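Local coordinates for protein CCMAN5 (Cellulosimicrobium cellulans, PDB 2XSG) that probably hydrolyses terminal alpha-mannosides as a calcium-dependent family 92 glycoside hydrolase and enables mannose-6-phosphate modification of yeast-produced lysosomal enzymes, at residues L12-V17 with Y648-R653; G18-F23 with D53-K58; N25-A30 with K38-T43; S57-F62 with Y113-G118. All coordinates share one frame; numbering follows the deposited sequence.

Contact 1: L12-V17 with Y648-R653; sequences LVDVFV and YRLDPR
Val17 and Leu650 meet with their side chains at about a right angle, Val17 CG2 standing 3.6 Å from Leu650 CD1. The two methyls of Val17 divide the work. CG1 lies anti to the backbone N (chi1 164°) and faces the carbonyls of Arg649 and Asp651, while CG2 takes the leucine methyl. Leu650, at the centre of an inverse gamma turn, also brings CD1 to the CB of Asp14. The Asp14 carboxylate is turned to its own chain: OD1 accepts from Phe16 N at 3.0 Å, met from above the carboxylate plane, an Asx turn within the type I turn from Asp14 to Val17. Where the backbones come closest, two CA-H...O contacts run in opposite senses, Pro652 CA to Phe16 O and Val17 CA to Asp651 O, both at 3.2 Å. Asp651 repeats the Asx turn, OD2 receiving Arg653 N at 2.8 Å on its anti side, tilted out of the carboxylate plane. Leu650 also packs on Leu310 of helix 306-318, and Val17 O accepts from Arg317. The contact joins regions assigned to the N-terminal and catalytic family domains; without a hydrogen bond between the segments, its cohesion rests on CA-H...O contacts and methyl packing.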
loop_
_atom_site.group_PDB
_atom_site.type_symbol
_atom_site.label_atom_id
_atom_site.label_comp_id
_atom_site.label_asym_id
_atom_site.label_seq_id
_atom_site.Cartn_x
_atom_site.Cartn_y
_atom_site.Cartn_z
ATOM N N LEU A 12 -4.040 9.857 17.513
ATOM C CA LEU A 12 -3.021 10.577 16.733
ATOM C C LEU A 12 -3.105 10.369 15.217
ATOM O O LEU A 12 -2.602 11.195 14.443
ATOM C CB LEU A 12 -1.612 10.247 17.232
ATOM C CG LEU A 12 -1.283 10.584 18.679
ATOM C CD1 LEU A 12 0.171 10.187 18.960
ATOM C CD2 LEU A 12 -1.518 12.097 19.016
ATOM N N VAL A 13 -3.725 9.264 14.803
ATOM C CA VAL A 13 -3.996 8.967 13.394
ATOM C C VAL A 13 -5.014 9.962 12.796
ATOM O O VAL A 13 -6.084 10.213 13.375
ATOM C CB VAL A 13 -4.499 7.499 13.240
ATOM C CG1 VAL A 13 -4.906 7.163 11.817
ATOM C CG2 VAL A 13 -3.432 6.518 13.713
ATOM N N ASP A 14 -4.676 10.523 11.636
ATOM C CA ASP A 14 -5.625 11.314 10.865
ATOM C C ASP A 14 -6.007 10.546 9.584
ATOM O O ASP A 14 -5.285 10.611 8.575
ATOM C CB ASP A 14 -5.014 12.687 10.530
ATOM C CG ASP A 14 -6.007 13.647 9.868
ATOM O OD1 ASP A 14 -7.094 13.223 9.390
ATOM O OD2 ASP A 14 -5.669 14.848 9.793
ATOM N N VAL A 15 -7.149 9.852 9.618
ATOM C CA VAL A 15 -7.566 9.022 8.480
ATOM C C VAL A 15 -7.945 9.837 7.230
ATOM O O VAL A 15 -8.227 9.272 6.180
ATOM C CB VAL A 15 -8.713 8.025 8.827
ATOM C CG1 VAL A 15 -8.330 7.102 9.987
ATOM C CG2 VAL A 15 -10.032 8.764 9.112
ATOM N N PHE A 16 -7.957 11.163 7.343
ATOM C CA PHE A 16 -8.293 11.997 6.192
ATOM C C PHE A 16 -7.078 12.417 5.389
ATOM O O PHE A 16 -7.206 12.911 4.273
ATOM C CB PHE A 16 -9.110 13.209 6.618
ATOM C CG PHE A 16 -10.484 12.852 7.089
ATOM C CD1 PHE A 16 -11.452 12.418 6.184
ATOM C CD2 PHE A 16 -10.806 12.950 8.430
ATOM C CE1 PHE A 16 -12.730 12.075 6.615
ATOM C CE2 PHE A 16 -12.080 12.611 8.879
ATOM C CZ PHE A 16 -13.045 12.178 7.971
ATOM N N VAL A 17 -5.897 12.184 5.946
ATOM C CA VAL A 17 -4.668 12.479 5.233
ATOM C C VAL A 17 -4.621 11.651 3.960
ATOM O O VAL A 17 -4.749 10.425 4.003
ATOM C CB VAL A 17 -3.431 12.236 6.109
ATOM C CG1 VAL A 17 -2.143 12.157 5.237
ATOM C CG2 VAL A 17 -3.340 13.353 7.163
ATOM N N TYR A 648 5.275 15.087 1.948
ATOM C CA TYR A 648 4.305 14.541 2.873
ATOM C C TYR A 648 3.703 15.669 3.709
ATOM O O TYR A 648 4.460 16.417 4.339
ATOM C CB TYR A 648 5.004 13.574 3.827
ATOM C CG TYR A 648 5.419 12.268 3.212
ATOM C CD1 TYR A 648 6.618 12.157 2.512
ATOM C CD2 TYR A 648 4.640 11.127 3.373
ATOM C CE1 TYR A 648 7.012 10.940 1.937
ATOM C CE2 TYR A 648 5.037 9.886 2.824
ATOM C CZ TYR A 648 6.223 9.810 2.109
ATOM O OH TYR A 648 6.613 8.614 1.569
ATOM N N ARG A 649 2.366 15.786 3.713
ATOM C CA ARG A 649 1.649 16.799 4.528
ATOM C C ARG A 649 0.640 16.132 5.456
ATOM O O ARG A 649 0.033 15.130 5.075
ATOM C CB ARG A 649 0.868 17.811 3.656
ATOM C CG ARG A 649 1.623 18.404 2.474
ATOM C CD ARG A 649 1.187 19.829 2.124
ATOM N NE ARG A 649 2.408 20.632 2.029
ATOM C CZ ARG A 649 2.563 21.752 1.325
ATOM N NH1 ARG A 649 1.563 22.241 0.606
ATOM N NH2 ARG A 649 3.747 22.377 1.329
ATOM N N LEU A 650 0.423 16.707 6.646
ATOM C CA LEU A 650 -0.704 16.291 7.466
ATOM C C LEU A 650 -1.914 17.101 6.994
ATOM O O LEU A 650 -2.335 18.070 7.638
ATOM C CB LEU A 650 -0.452 16.476 8.973
ATOM C CG LEU A 650 -1.429 15.702 9.877
ATOM C CD1 LEU A 650 -1.123 14.200 9.902
ATOM C CD2 LEU A 650 -1.428 16.263 11.296
ATOM N N ASP A 651 -2.450 16.679 5.852
ATOM C CA ASP A 651 -3.520 17.355 5.157
ATOM C C ASP A 651 -4.255 16.319 4.330
ATOM O O ASP A 651 -3.668 15.292 3.950
ATOM C CB ASP A 651 -2.927 18.392 4.188
ATOM C CG ASP A 651 -3.957 19.374 3.694
ATOM O OD1 ASP A 651 -4.366 20.235 4.498
ATOM O OD2 ASP A 651 -4.387 19.268 2.528
ATOM N N PRO A 652 -5.546 16.578 4.023
ATOM C CA PRO A 652 -6.215 15.742 3.024
ATOM C C PRO A 652 -5.417 15.655 1.704
ATOM O O PRO A 652 -5.382 14.587 1.059
ATOM C CB PRO A 652 -7.560 16.451 2.829
ATOM C CG PRO A 652 -7.848 17.043 4.178
ATOM C CD PRO A 652 -6.493 17.455 4.742
ATOM N N ARG A 653 -4.764 16.749 1.314
ATOM C CA ARG A 653 -3.813 16.692 0.223
ATOM C C ARG A 653 -2.506 16.160 0.827
ATOM O O ARG A 653 -1.595 16.932 1.139
ATOM C CB ARG A 653 -3.614 18.081 -0.411
ATOM C CG ARG A 653 -4.876 18.724 -0.994
ATOM C CD ARG A 653 -4.514 20.034 -1.745
ATOM N NE ARG A 653 -5.634 20.501 -2.564
ATOM C CZ ARG A 653 -5.516 21.297 -3.629
ATOM N NH1 ARG A 653 -4.323 21.720 -4.024
ATOM N NH2 ARG A 653 -6.596 21.674 -4.304
#

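Contact 2: G18-F23 with D53-K58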
loop_
_atom_site.group_PDB
_atom_site.type_symbol
_atom_site.label_atom_id
_atom_site.label_comp_id
_atom_site.label_asym_id
_atom_site.label_seq_id
_atom_site.Cartn_x
_atom_site.Cartn_y
_atom_site.Cartn_z
ATOM N N GLY A 18 -4.451 12.336 2.834
ATOM C CA GLY A 18 -4.376 11.668 1.536
ATOM C C GLY A 18 -5.720 11.370 0.857
ATOM O O GLY A 18 -5.745 10.690 -0.169
ATOM N N THR A 19 -6.820 11.882 1.413
ATOM C CA THR A 19 -8.177 11.604 0.889
ATOM C C THR A 19 -8.734 12.686 -0.060
ATOM O O THR A 19 -9.881 12.587 -0.518
ATOM C CB THR A 19 -9.191 11.370 2.025
ATOM O OG1 THR A 19 -9.342 12.580 2.789
ATOM C CG2 THR A 19 -8.739 10.197 2.951
ATOM N N GLU A 20 -7.938 13.713 -0.344
ATOM C CA GLU A 20 -8.351 14.740 -1.321
ATOM C C GLU A 20 -7.857 14.400 -2.723
ATOM O O GLU A 20 -6.690 14.054 -2.906
ATOM C CB GLU A 20 -7.868 16.140 -0.920
ATOM C CG GLU A 20 -8.368 17.260 -1.877
ATOM C CD GLU A 20 -8.434 18.631 -1.221
ATOM O OE1 GLU A 20 -8.453 18.696 0.020
ATOM O OE2 GLU A 20 -8.495 19.650 -1.946
ATOM N N GLY A 21 -8.766 14.470 -3.692
ATOM C CA GLY A 21 -8.417 14.512 -5.117
ATOM C C GLY A 21 -7.389 13.481 -5.506
ATOM O O GLY A 21 -7.528 12.332 -5.152
ATOM N N ASP A 22 -6.347 13.914 -6.212
ATOM C CA ASP A 22 -5.272 13.034 -6.667
ATOM C C ASP A 22 -4.015 13.213 -5.799
ATOM O O ASP A 22 -2.905 13.288 -6.322
ATOM C CB ASP A 22 -4.954 13.300 -8.157
ATOM C CG ASP A 22 -4.163 12.156 -8.810
ATOM O OD1 ASP A 22 -4.112 11.032 -8.249
ATOM O OD2 ASP A 22 -3.594 12.369 -9.896
ATOM N N PHE A 23 -4.200 13.269 -4.476
ATOM C CA PHE A 23 -3.090 13.526 -3.536
ATOM C C PHE A 23 -2.846 12.329 -2.596
ATOM O O PHE A 23 -2.658 12.489 -1.385
ATOM C CB PHE A 23 -3.299 14.835 -2.745
ATOM C CG PHE A 23 -3.376 16.078 -3.611
ATOM C CD1 PHE A 23 -2.233 16.840 -3.868
ATOM C CD2 PHE A 23 -4.595 16.491 -4.158
ATOM C CE1 PHE A 23 -2.294 18.006 -4.669
ATOM C CE2 PHE A 23 -4.680 17.639 -4.961
ATOM C CZ PHE A 23 -3.519 18.405 -5.217
ATOM N N ASP A 53 -13.603 11.688 -2.194
ATOM C CA ASP A 53 -12.744 12.860 -2.388
ATOM C C ASP A 53 -13.087 13.928 -1.355
ATOM O O ASP A 53 -14.228 14.438 -1.329
ATOM C CB ASP A 53 -12.870 13.406 -3.820
ATOM C CG ASP A 53 -12.239 14.794 -3.991
ATOM O OD1 ASP A 53 -11.401 15.218 -3.157
ATOM O OD2 ASP A 53 -12.601 15.475 -4.975
ATOM N N TYR A 54 -12.099 14.287 -0.530
ATOM C CA TYR A 54 -12.287 15.274 0.574
ATOM C C TYR A 54 -12.901 16.602 0.100
ATOM O O TYR A 54 -13.625 17.272 0.859
ATOM C CB TYR A 54 -10.961 15.563 1.306
ATOM C CG TYR A 54 -11.132 16.255 2.660
ATOM C CD1 TYR A 54 -11.138 17.659 2.772
ATOM C CD2 TYR A 54 -11.328 15.502 3.826
ATOM C CE1 TYR A 54 -11.318 18.280 4.032
ATOM C CE2 TYR A 54 -11.511 16.120 5.083
ATOM C CZ TYR A 54 -11.501 17.489 5.169
ATOM O OH TYR A 54 -11.675 18.070 6.400
ATOM N N ALA A 55 -12.587 16.990 -1.135
ATOM C CA ALA A 55 -13.020 18.279 -1.669
ATOM C C ALA A 55 -14.513 18.315 -1.974
ATOM O O ALA A 55 -15.050 19.406 -2.197
ATOM C CB ALA A 55 -12.212 18.662 -2.918
ATOM N N GLN A 56 -15.181 17.152 -1.964
ATOM C CA GLN A 56 -16.612 17.077 -2.309
ATOM C C GLN A 56 -17.529 17.479 -1.144
ATOM O O GLN A 56 -17.073 17.717 -0.019
ATOM C CB GLN A 56 -16.984 15.693 -2.827
ATOM C CG GLN A 56 -16.165 15.192 -3.996
ATOM C CD GLN A 56 -16.352 16.018 -5.243
ATOM O OE1 GLN A 56 -17.473 16.215 -5.709
ATOM N NE2 GLN A 56 -15.249 16.482 -5.813
ATOM N N SER A 57 -18.826 17.576 -1.423
ATOM C CA SER A 57 -19.759 18.044 -0.408
ATOM C C SER A 57 -21.052 17.232 -0.386
ATOM O O SER A 57 -22.011 17.599 0.307
ATOM C CB SER A 57 -20.046 19.535 -0.582
ATOM O OG SER A 57 -20.548 19.804 -1.877
ATOM N N LYS A 58 -21.064 16.118 -1.126
ATOM C CA LYS A 58 -22.151 15.162 -1.043
ATOM C C LYS A 58 -21.637 13.742 -0.903
ATOM O O LYS A 58 -20.585 13.394 -1.434
ATOM C CB LYS A 58 -23.090 15.282 -2.236
ATOM C CG LYS A 58 -23.939 16.544 -2.183
ATOM C CD LYS A 58 -24.460 16.912 -3.538
ATOM C CE LYS A 58 -25.227 18.218 -3.467
ATOM N NZ LYS A 58 -25.684 18.588 -4.817
#
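Asp53 reaches across to Gly21 with one carboxylate oxygen. From its CB, CG runs anti to the backbone N (chi1 167°), which carries the carboxylate toward the loop 18-23. CG comes within 3.5 Å of Gly21 N, but the bond is made by OD1, which accepts from Gly21 N at 2.8 Å. OD1 also takes Ala55 N at 2.9 Å, closing an Asx turn over the type I turn from Asp53 to Gln56. The two donors arrive from opposite faces of the carboxylate, each about 65° out of its plane. OD2 is held separately by Gln56 NE2 at 3.0 Å, with the bond close to the amide plane and from above the carboxylate plane. An asparagine in place of Asp53 has no charge, and its amide nitrogen would probably leave one or more of the three N-H donors without an acceptor.

Beside this grip, Tyr54 N donates to Thr19 O at 2.8 Å, from above the carbonyl plane. Tyr54 CB lies against Glu20 CB at 3.9 Å, and the planes of the Glu20 carboxylate and the tyrosine ring are 9° apart, though the side chains cross at a slant. Glu20 extends past Tyr54 to a salt bridge of OE2 with Arg653, while Thr19 OG1 bonds to Phe16 O; His103 stacks on Tyr54. Two irregular loops of the N-terminal region are thus joined by backbone N-H groups and a carboxylate. The three N-H donors would be expected to stabilise the ionised form of Asp53 and fix its rotation.

Contact 3: N25-A30 with K38-T43; sequences NDMPAA and KVNPRT
Lys38 passes the thioether of Met27 at about a right angle, its CE 4.0 Å from Met27 SD. The lysine chain bends at its third and fourth torsions beside the sulfur, and NZ ends in a salt bridge with Asp68. Met27 meets it with CG set between its backbone N and carbonyl carbon (chi1 67°) and a further bend before the terminal methyl, so that SD and CE both face the lysine methylenes. Val39 pairs with Ala30 in a single antiparallel bridge, a hydrogen-bonded pair: Val39 N donates to Ala30 O at 3.0 Å, nearly straight at 175° and in the carbonyl plane, and Ala30 N returns the bond to Val39 O from above that carbonyl's plane. The bridge fastens the loop 25-30 to the 38-43 segment, which carries strand 40-44, an outermost strand of a small antiparallel sheet in the family 92 N-terminal region, whose neighbour is strand 58-63. Both Ala30 and Val39 also touch Val138 of strand 133-140. The Asn40 side chain, its CG anti to the backbone N, fills the angle between Met27, Pro28 and Ala29, and its CB lies 3.5 Å from Ala29 CB. Replacing Asn40 with an alanine is likely to open a gap against Met27 CB and the Pro28 ring, since the whole amide filling that angle would be gone. At Pro41 the two proline rings cross, Pro28 CG standing 3.8 Å from Pro41 CG, and the Pro41 ring continues onto Ile59 and Phe62 of strand 58-63.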
loop_
_atom_site.group_PDB
_atom_site.type_symbol
_atom_site.label_atom_id
_atom_site.label_comp_id
_atom_site.label_asym_id
_atom_site.label_seq_id
_atom_site.Cartn_x
_atom_site.Cartn_y
_atom_site.Cartn_z
ATOM N N ASN A 25 -4.746 9.020 -2.977
ATOM C CA ASN A 25 -5.762 7.988 -3.219
ATOM C C ASN A 25 -5.989 7.042 -2.046
ATOM O O ASN A 25 -6.202 5.857 -2.234
ATOM C CB ASN A 25 -5.534 7.258 -4.548
ATOM C CG ASN A 25 -5.985 8.099 -5.743
ATOM O OD1 ASN A 25 -7.162 8.452 -5.852
ATOM N ND2 ASN A 25 -5.051 8.420 -6.642
ATOM N N ASP A 26 -5.923 7.589 -0.832
ATOM C CA ASP A 26 -6.264 6.848 0.376
ATOM C C ASP A 26 -7.697 7.125 0.820
ATOM O O ASP A 26 -8.362 8.044 0.314
ATOM C CB ASP A 26 -5.278 7.180 1.496
ATOM C CG ASP A 26 -3.973 6.429 1.353
ATOM O OD1 ASP A 26 -3.990 5.222 0.944
ATOM O OD2 ASP A 26 -2.932 7.040 1.640
ATOM N N MET A 27 -8.167 6.327 1.767
ATOM C CA MET A 27 -9.566 6.363 2.171
ATOM C C MET A 27 -9.732 6.686 3.661
ATOM O O MET A 27 -8.898 6.301 4.470
ATOM C CB MET A 27 -10.228 5.014 1.856
ATOM C CG MET A 27 -9.700 3.841 2.689
ATOM S SD MET A 27 -10.266 2.256 2.041
ATOM C CE MET A 27 -9.119 2.062 0.658
ATOM N N PRO A 28 -10.824 7.380 4.026
ATOM C CA PRO A 28 -11.131 7.539 5.444
ATOM C C PRO A 28 -11.920 6.342 6.015
ATOM O O PRO A 28 -12.344 6.377 7.167
ATOM C CB PRO A 28 -12.002 8.789 5.454
ATOM C CG PRO A 28 -12.779 8.675 4.166
ATOM C CD PRO A 28 -11.816 8.058 3.165
ATOM N N ALA A 29 -12.095 5.293 5.211
ATOM C CA ALA A 29 -12.921 4.116 5.564
ATOM C C ALA A 29 -12.665 3.527 6.947
ATOM O O ALA A 29 -11.509 3.424 7.397
ATOM C CB ALA A 29 -12.751 3.022 4.512
ATOM N N ALA A 30 -13.741 3.114 7.606
ATOM C CA ALA A 30 -13.608 2.375 8.859
ATOM C C ALA A 30 -13.021 0.996 8.547
ATOM O O ALA A 30 -13.550 0.261 7.706
ATOM C CB ALA A 30 -14.960 2.242 9.566
ATOM N N LYS A 38 -13.880 -2.763 4.538
ATOM C CA LYS A 38 -13.401 -1.386 4.458
ATOM C C LYS A 38 -14.627 -0.552 4.182
ATOM O O LYS A 38 -15.086 -0.491 3.036
ATOM C CB LYS A 38 -12.378 -1.224 3.320
ATOM C CG LYS A 38 -11.035 -1.950 3.569
ATOM C CD LYS A 38 -10.065 -1.764 2.405
ATOM C CE LYS A 38 -8.689 -1.356 2.894
ATOM N NZ LYS A 38 -7.910 -2.438 3.492
ATOM N N VAL A 39 -15.170 0.069 5.234
ATOM C CA VAL A 39 -16.482 0.698 5.142
ATOM C C VAL A 39 -16.237 2.169 4.809
ATOM O O VAL A 39 -15.998 2.996 5.699
ATOM C CB VAL A 39 -17.303 0.534 6.425
ATOM C CG1 VAL A 39 -18.774 0.800 6.151
ATOM C CG2 VAL A 39 -17.116 -0.859 7.018
ATOM N N ASN A 40 -16.261 2.455 3.511
ATOM C CA ASN A 40 -15.837 3.754 2.973
ATOM C C ASN A 40 -17.029 4.573 2.539
ATOM O O ASN A 40 -17.813 4.109 1.700
ATOM C CB ASN A 40 -14.912 3.560 1.770
ATOM C CG ASN A 40 -14.063 4.796 1.464
ATOM O OD1 ASN A 40 -13.850 5.137 0.298
ATOM N ND2 ASN A 40 -13.589 5.478 2.510
ATOM N N PRO A 41 -17.164 5.803 3.086
ATOM C CA PRO A 41 -18.162 6.703 2.541
ATOM C C PRO A 41 -17.875 6.923 1.060
ATOM O O PRO A 41 -16.715 6.852 0.664
ATOM C CB PRO A 41 -17.912 8.013 3.323
ATOM C CG PRO A 41 -16.480 7.894 3.838
ATOM C CD PRO A 41 -16.369 6.442 4.155
ATOM N N ARG A 42 -18.912 7.174 0.257
ATOM C CA ARG A 42 -18.742 7.477 -1.162
ATOM C C ARG A 42 -19.180 8.886 -1.503
ATOM O O ARG A 42 -20.359 9.207 -1.397
ATOM C CB ARG A 42 -19.540 6.494 -2.023
ATOM C CG ARG A 42 -19.132 6.481 -3.503
ATOM C CD ARG A 42 -19.647 5.187 -4.168
ATOM N NE ARG A 42 -19.023 4.901 -5.467
ATOM C CZ ARG A 42 -17.815 4.357 -5.633
ATOM N NH1 ARG A 42 -17.059 4.074 -4.581
ATOM N NH2 ARG A 42 -17.347 4.127 -6.863
ATOM N N THR A 43 -18.256 9.726 -1.949
ATOM C CA THR A 43 -18.650 11.090 -2.319
ATOM C C THR A 43 -19.302 11.128 -3.704
ATOM O O THR A 43 -19.172 10.189 -4.486
ATOM C CB THR A 43 -17.490 12.118 -2.231
ATOM O OG1 THR A 43 -16.435 11.762 -3.127
ATOM C CG2 THR A 43 -16.949 12.206 -0.817
#

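Contact 4: S57-F62 with Y113-G118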
loop_
_atom_site.group_PDB
_atom_site.type_symbol
_atom_site.label_atom_id
_atom_site.label_comp_id
_atom_site.label_asym_id
_atom_site.label_seq_id
_atom_site.Cartn_x
_atom_site.Cartn_y
_atom_site.Cartn_z
ATOM N N SER A 57 -18.826 17.576 -1.423
ATOM C CA SER A 57 -19.759 18.044 -0.408
ATOM C C SER A 57 -21.052 17.232 -0.386
ATOM O O SER A 57 -22.011 17.599 0.307
ATOM C CB SER A 57 -20.046 19.535 -0.582
ATOM O OG SER A 57 -20.548 19.804 -1.877
ATOM N N LYS A 58 -21.064 16.118 -1.126
ATOM C CA LYS A 58 -22.151 15.162 -1.043
ATOM C C LYS A 58 -21.637 13.742 -0.903
ATOM O O LYS A 58 -20.585 13.394 -1.434
ATOM C CB LYS A 58 -23.090 15.282 -2.236
ATOM C CG LYS A 58 -23.939 16.544 -2.183
ATOM C CD LYS A 58 -24.460 16.912 -3.538
ATOM C CE LYS A 58 -25.227 18.218 -3.467
ATOM N NZ LYS A 58 -25.684 18.588 -4.817
ATOM N N ILE A 59 -22.403 12.949 -0.168
ATOM C CA ILE A 59 -22.141 11.539 0.041
ATOM C C ILE A 59 -23.404 10.761 -0.297
ATOM O O ILE A 59 -24.503 11.141 0.091
ATOM C CB ILE A 59 -21.708 11.274 1.506
ATOM C CG1 ILE A 59 -20.262 11.757 1.712
ATOM C CG2 ILE A 59 -21.922 9.797 1.909
ATOM C CD1 ILE A 59 -19.710 11.538 3.112
ATOM N N SER A 60 -23.232 9.669 -1.033
ATOM C CA SER A 60 -24.321 8.755 -1.306
ATOM C C SER A 60 -24.432 7.776 -0.131
ATOM O O SER A 60 -25.341 7.905 0.690
ATOM C CB SER A 60 -24.078 8.054 -2.648
ATOM O OG SER A 60 -22.791 7.444 -2.641
ATOM N N GLY A 61 -23.488 6.847 -0.000
ATOM C CA GLY A 61 -23.519 5.837 1.065
ATOM C C GLY A 61 -22.170 5.201 1.391
ATOM O O GLY A 61 -21.124 5.817 1.208
ATOM N N PHE A 62 -22.199 3.954 1.868
ATOM C CA PHE A 62 -20.983 3.236 2.262
ATOM C C PHE A 62 -20.759 1.960 1.455
ATOM O O PHE A 62 -21.668 1.147 1.305
ATOM C CB PHE A 62 -21.033 2.912 3.756
ATOM C CG PHE A 62 -21.170 4.133 4.620
ATOM C CD1 PHE A 62 -20.036 4.821 5.046
ATOM C CD2 PHE A 62 -22.428 4.617 4.976
ATOM C CE1 PHE A 62 -20.137 5.951 5.824
ATOM C CE2 PHE A 62 -22.546 5.766 5.770
ATOM C CZ PHE A 62 -21.389 6.438 6.191
ATOM N N TYR A 113 -16.081 5.468 11.273
ATOM C CA TYR A 113 -16.345 6.715 10.562
ATOM C C TYR A 113 -17.783 7.194 10.840
ATOM O O TYR A 113 -18.712 6.386 10.886
ATOM C CB TYR A 113 -16.094 6.534 9.062
ATOM C CG TYR A 113 -16.534 7.709 8.221
ATOM C CD1 TYR A 113 -17.876 7.848 7.840
ATOM C CD2 TYR A 113 -15.625 8.659 7.791
ATOM C CE1 TYR A 113 -18.296 8.906 7.068
ATOM C CE2 TYR A 113 -16.033 9.732 7.010
ATOM C CZ TYR A 113 -17.373 9.846 6.652
ATOM O OH TYR A 113 -17.800 10.912 5.901
ATOM N N SER A 114 -17.958 8.498 11.047
ATOM C CA SER A 114 -19.292 9.045 11.331
ATOM C C SER A 114 -19.500 10.368 10.584
ATOM O O SER A 114 -18.546 11.147 10.402
ATOM C CB SER A 114 -19.515 9.208 12.848
ATOM O OG SER A 114 -19.037 8.074 13.590
ATOM N N VAL A 115 -20.738 10.598 10.127
ATOM C CA VAL A 115 -21.095 11.795 9.351
ATOM C C VAL A 115 -22.597 12.087 9.472
ATOM O O VAL A 115 -23.435 11.163 9.565
ATOM C CB VAL A 115 -20.704 11.657 7.848
ATOM C CG1 VAL A 115 -21.526 10.550 7.135
ATOM C CG2 VAL A 115 -20.845 13.003 7.100
ATOM N N GLY A 116 -22.922 13.371 9.526
ATOM C CA GLY A 116 -24.306 13.812 9.442
ATOM C C GLY A 116 -24.655 14.079 7.994
ATOM O O GLY A 116 -24.039 14.925 7.344
ATOM N N LEU A 117 -25.623 13.325 7.481
ATOM C CA LEU A 117 -26.049 13.446 6.095
ATOM C C LEU A 117 -27.360 14.196 6.034
ATOM O O LEU A 117 -28.247 13.940 6.842
ATOM C CB LEU A 117 -26.210 12.053 5.463
ATOM C CG LEU A 117 -24.976 11.145 5.423
ATOM C CD1 LEU A 117 -25.364 9.695 4.982
ATOM C CD2 LEU A 117 -23.891 11.756 4.524
ATOM N N GLY A 118 -27.469 15.143 5.101
ATOM C CA GLY A 118 -28.724 15.831 4.860
ATOM C C GLY A 118 -29.784 14.845 4.417
ATOM O O GLY A 118 -29.528 13.957 3.581
#
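Phe62 and Tyr113 meet rim to rim, Phe62 CE1 lying 3.6 Å from Tyr113 CD1. The ring planes are 68° apart and the centroids 5.9 Å, with neither ring over the other's face; Tyr113 CD1 lies at the edge of the phenylalanine ring, near its plane. Phe62 CZ also touches Val115 CG1. Farther along, Ile59 spreads its branches over three partners. CB and CG2 both lie 3.8 Å from Leu117 CD2, where the side chains cross at about a right angle. CD1, at the end of an extended arm, reaches Tyr113 OH at 3.4 Å and Val115 CG2 at 4.4 Å. The tyrosine comes from the opposite direction, its CG anti to the backbone N (chi1 171°).

Around this first shell, Pro41 of strand 40-44 packs on Ile59, Phe62 and Tyr113, Val138 of strand 133-140 touches both rings, and Phe101 touches Ile59 and Val115. The strands carrying the contact cross at 96°, 8.1 Å apart at their closest, so this is face packing of the small three-stranded sheet against the large antiparallel sheet of the N-terminal region. With no hydrogen bond between the segments, adhesion here is hydrophobic, and the buried phenol oxygen of Tyr113 has its polar partner in Glu106, to which it is hydrogen-bonded.

In the fold
From the N terminus, 12-17 enters contact 1, which closes a loop of about 630 residues with 648-653 and ties the N-terminal region to the catalytic part. The other three contacts lie within that span. Contact 2 opens directly afterwards at 18-23 and closes at 53-58, enclosing contact 3, a short closure between 25-30 and 38-43, the latter on strand 40-44. Contact 4 begins at Ser57 and Lys58, where contact 2 ends, and reaches strand 112-121. Pro652 joins contacts 1 and 2, packing on Tyr54 and bonding through its carbonyl to Glu20 N; backbone bonds of Arg42 with Ser60 and Gly61 join contacts 3 and 4 in one sheet. Phe16 packs on both Pro28 and Tyr113.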